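Local coordinates for aminodeoxyfutalosine deaminase (Deinococcus radiodurans, PDB 2IMR), which catalyses the zinc-dependent deamination of aminodeoxyfutalosine to futalosine, a step of menaquinone biosynthesis, and more weakly deaminates adenosine and several of its derivatives, at residues P376-P380 with R381-R385. Residues are numbered along the deposited sequence; the frame is centred on the assembly and turned at random.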
ATOM      1  N   PRO A 376     -17.437  -3.139  10.520  1.00 24.46           N
ATOM      2  CA  PRO A 376     -18.833  -2.695  10.603  1.00 28.81           C
ATOM      3  C   PRO A 376     -19.057  -1.385  11.352  1.00 32.43           C
ATOM      4  O   PRO A 376     -19.942  -0.611  10.998  1.00 35.28           O
ATOM      5  CB  PRO A 376     -19.531  -3.880  11.270  1.00 27.73           C
ATOM      6  CG  PRO A 376     -18.451  -4.472  12.127  1.00 25.79           C
ATOM      7  CD  PRO A 376     -17.259  -4.435  11.195  1.00 25.57           C
ATOM      8  N   GLY A 377     -18.256  -1.131  12.382  1.00 34.82           N
ATOM      9  CA  GLY A 377     -18.426   0.096  13.145  1.00 34.87           C
ATOM     10  C   GLY A 377     -17.667   1.285  12.588  1.00 35.12           C
ATOM     11  O   GLY A 377     -17.877   2.423  13.015  1.00 34.99           O
ATOM     12  N   LEU A 378     -16.785   1.030  11.628  1.00 33.22           N
ATOM     13  CA  LEU A 378     -15.985   2.091  11.032  1.00 32.27           C
ATOM     14  C   LEU A 378     -16.769   2.886   9.988  1.00 32.26           C
ATOM     15  O   LEU A 378     -17.412   2.318   9.105  1.00 31.37           O
ATOM     16  CB  LEU A 378     -14.731   1.488  10.396  1.00 32.80           C
ATOM     17  CG  LEU A 378     -13.619   2.452   9.980  1.00 34.01           C
ATOM     18  CD1 LEU A 378     -13.105   3.196  11.206  1.00 34.74           C
ATOM     19  CD2 LEU A 378     -12.492   1.670   9.323  1.00 32.63           C
ATOM     20  N   ASP A 379     -16.714   4.208  10.096  1.00 32.46           N
ATOM     21  CA  ASP A 379     -17.413   5.081   9.162  1.00 32.63           C
ATOM     22  C   ASP A 379     -16.912   4.865   7.732  1.00 31.32           C
ATOM     23  O   ASP A 379     -15.734   5.058   7.447  1.00 31.85           O
ATOM     24  CB  ASP A 379     -17.207   6.537   9.570  1.00 34.59           C
ATOM     25  CG  ASP A 379     -17.847   7.506   8.605  1.00 37.20           C
ATOM     26  OD1 ASP A 379     -19.050   7.346   8.307  1.00 39.75           O
ATOM     27  OD2 ASP A 379     -17.147   8.432   8.149  1.00 40.78           O
ATOM     28  N   PRO A 380     -17.807   4.454   6.818  1.00 30.29           N
ATOM     29  CA  PRO A 380     -17.476   4.206   5.409  1.00 28.53           C
ATOM     30  C   PRO A 380     -16.723   5.354   4.748  1.00 27.87           C
ATOM     31  O   PRO A 380     -15.935   5.142   3.826  1.00 25.54           O
ATOM     32  CB  PRO A 380     -18.844   3.972   4.780  1.00 28.91           C
ATOM     33  CG  PRO A 380     -19.580   3.275   5.882  1.00 29.40           C
ATOM     34  CD  PRO A 380     -19.216   4.117   7.086  1.00 30.12           C
ATOM     35  N   ARG A 381     -16.972   6.571   5.218  1.00 26.83           N
ATOM     36  CA  ARG A 381     -16.305   7.744   4.670  1.00 27.27           C
ATOM     37  C   ARG A 381     -14.795   7.642   4.877  1.00 26.58           C
ATOM     38  O   ARG A 381     -14.009   8.124   4.061  1.00 27.54           O
ATOM     39  CB  ARG A 381     -16.856   9.015   5.328  1.00 29.70           C
ATOM     40  CG  ARG A 381     -18.284   9.340   4.895  1.00 32.13           C
ATOM     41  CD  ARG A 381     -18.888  10.519   5.648  1.00 33.67           C
ATOM     42  NE  ARG A 381     -19.377  10.129   6.966  1.00 38.87           N
ATOM     43  CZ  ARG A 381     -20.224  10.852   7.695  1.00 40.25           C
ATOM     44  NH1 ARG A 381     -20.681  12.011   7.234  1.00 41.98           N
ATOM     45  NH2 ARG A 381     -20.619  10.412   8.881  1.00 41.96           N
ATOM     46  N   VAL A 382     -14.398   7.008   5.973  1.00 24.59           N
ATOM     47  CA  VAL A 382     -12.986   6.831   6.285  1.00 25.31           C
ATOM     48  C   VAL A 382     -12.323   5.914   5.257  1.00 22.71           C
ATOM     49  O   VAL A 382     -11.176   6.131   4.865  1.00 22.19           O
ATOM     50  CB  VAL A 382     -12.815   6.224   7.699  1.00 25.98           C
ATOM     51  CG1 VAL A 382     -11.368   5.820   7.932  1.00 27.36           C
ATOM     52  CG2 VAL A 382     -13.261   7.231   8.747  1.00 26.90           C
ATOM     53  N   LEU A 383     -13.055   4.894   4.822  1.00 22.45           N
ATOM     54  CA  LEU A 383     -12.536   3.935   3.850  1.00 21.53           C
ATOM     55  C   LEU A 383     -12.278   4.585   2.501  1.00 21.62           C
ATOM     56  O   LEU A 383     -11.217   4.402   1.904  1.00 21.02           O
ATOM     57  CB  LEU A 383     -13.518   2.770   3.684  1.00 21.88           C
ATOM     58  CG  LEU A 383     -13.890   2.017   4.963  1.00 22.71           C
ATOM     59  CD1 LEU A 383     -14.929   0.950   4.653  1.00 20.34           C
ATOM     60  CD2 LEU A 383     -12.639   1.385   5.565  1.00 24.63           C
ATOM     61  N   VAL A 384     -13.250   5.353   2.019  1.00 20.55           N
ATOM     62  CA  VAL A 384     -13.107   6.015   0.732  1.00 20.33           C
ATOM     63  C   VAL A 384     -12.007   7.068   0.756  1.00 20.72           C
ATOM     64  O   VAL A 384     -11.191   7.140  -0.162  1.00 20.36           O
ATOM     65  CB  VAL A 384     -14.451   6.636   0.291  1.00 18.45           C
ATOM     66  CG1 VAL A 384     -14.283   7.408  -1.005  1.00 17.83           C
ATOM     67  CG2 VAL A 384     -15.473   5.527   0.110  1.00 19.17           C
ATOM     68  N   ARG A 385     -11.966   7.879   1.810  1.00 22.51           N
ATOM     69  CA  ARG A 385     -10.926   8.895   1.910  1.00 23.92           C
ATOM     70  C   ARG A 385      -9.553   8.226   1.894  1.00 23.24           C
ATOM     71  O   ARG A 385      -8.619   8.712   1.260  1.00 23.17           O
ATOM     72  CB  ARG A 385     -11.085   9.707   3.199  1.00 27.72           C
ATOM     73  CG  ARG A 385      -9.923  10.650   3.440  1.00 32.26           C
ATOM     74  CD  ARG A 385      -9.845  11.107   4.885  1.00 37.24           C
ATOM     75  NE  ARG A 385      -8.485  11.518   5.217  1.00 40.80           N
ATOM     76  CZ  ARG A 385      -7.827  12.493   4.596  1.00 41.83           C
ATOM     77  NH1 ARG A 385      -8.409  13.165   3.612  1.00 45.68           N
ATOM     78  NH2 ARG A 385      -6.579  12.782   4.946  1.00 43.70           N
TER
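Arg381 and Asp379 form a salt bridge at the start of helix 380-395, away from the zinc site, a worked example of how a loop closes down on the first turn of the helix that follows it. Asp379 CG lies in the guanidinium plane at its edge, and Arg381 NE, 3.1 Å from Asp379 OD1, points nearly straight at that oxygen's syn lone pair, while NH2 adds a weak second bond to it. The two planes stand 67° apart, so this is no flat, two-pronged pairing. A bend in the arginine chain at chi3 (-80°) turns NE back toward the acid. An alanine in place of Arg381 would probably leave the Asp379 carboxylate without its charged mate and free to turn. Val382 N follows, bonding to Asp379 O at 2.8 Å, and Val382 CG2 rests beside Asp379 CB. Leu383 sends CD2 to within 3.8 Å of Leu378 CD2, an apolar contact that Trp339 of helix 339-344 extends by touching both leucines. Val384 N then makes the first helical i to i+4 bond here, 3.2 Å to Pro380 O, as its side chain packs on Val45 and Tyr47 of strand 45-47. Charge on one flank and leucines on another, together with the backbone bonds to Asp379 O and Pro380 O, thus hold the loop against the first turn of its helix by polar and apolar means at once.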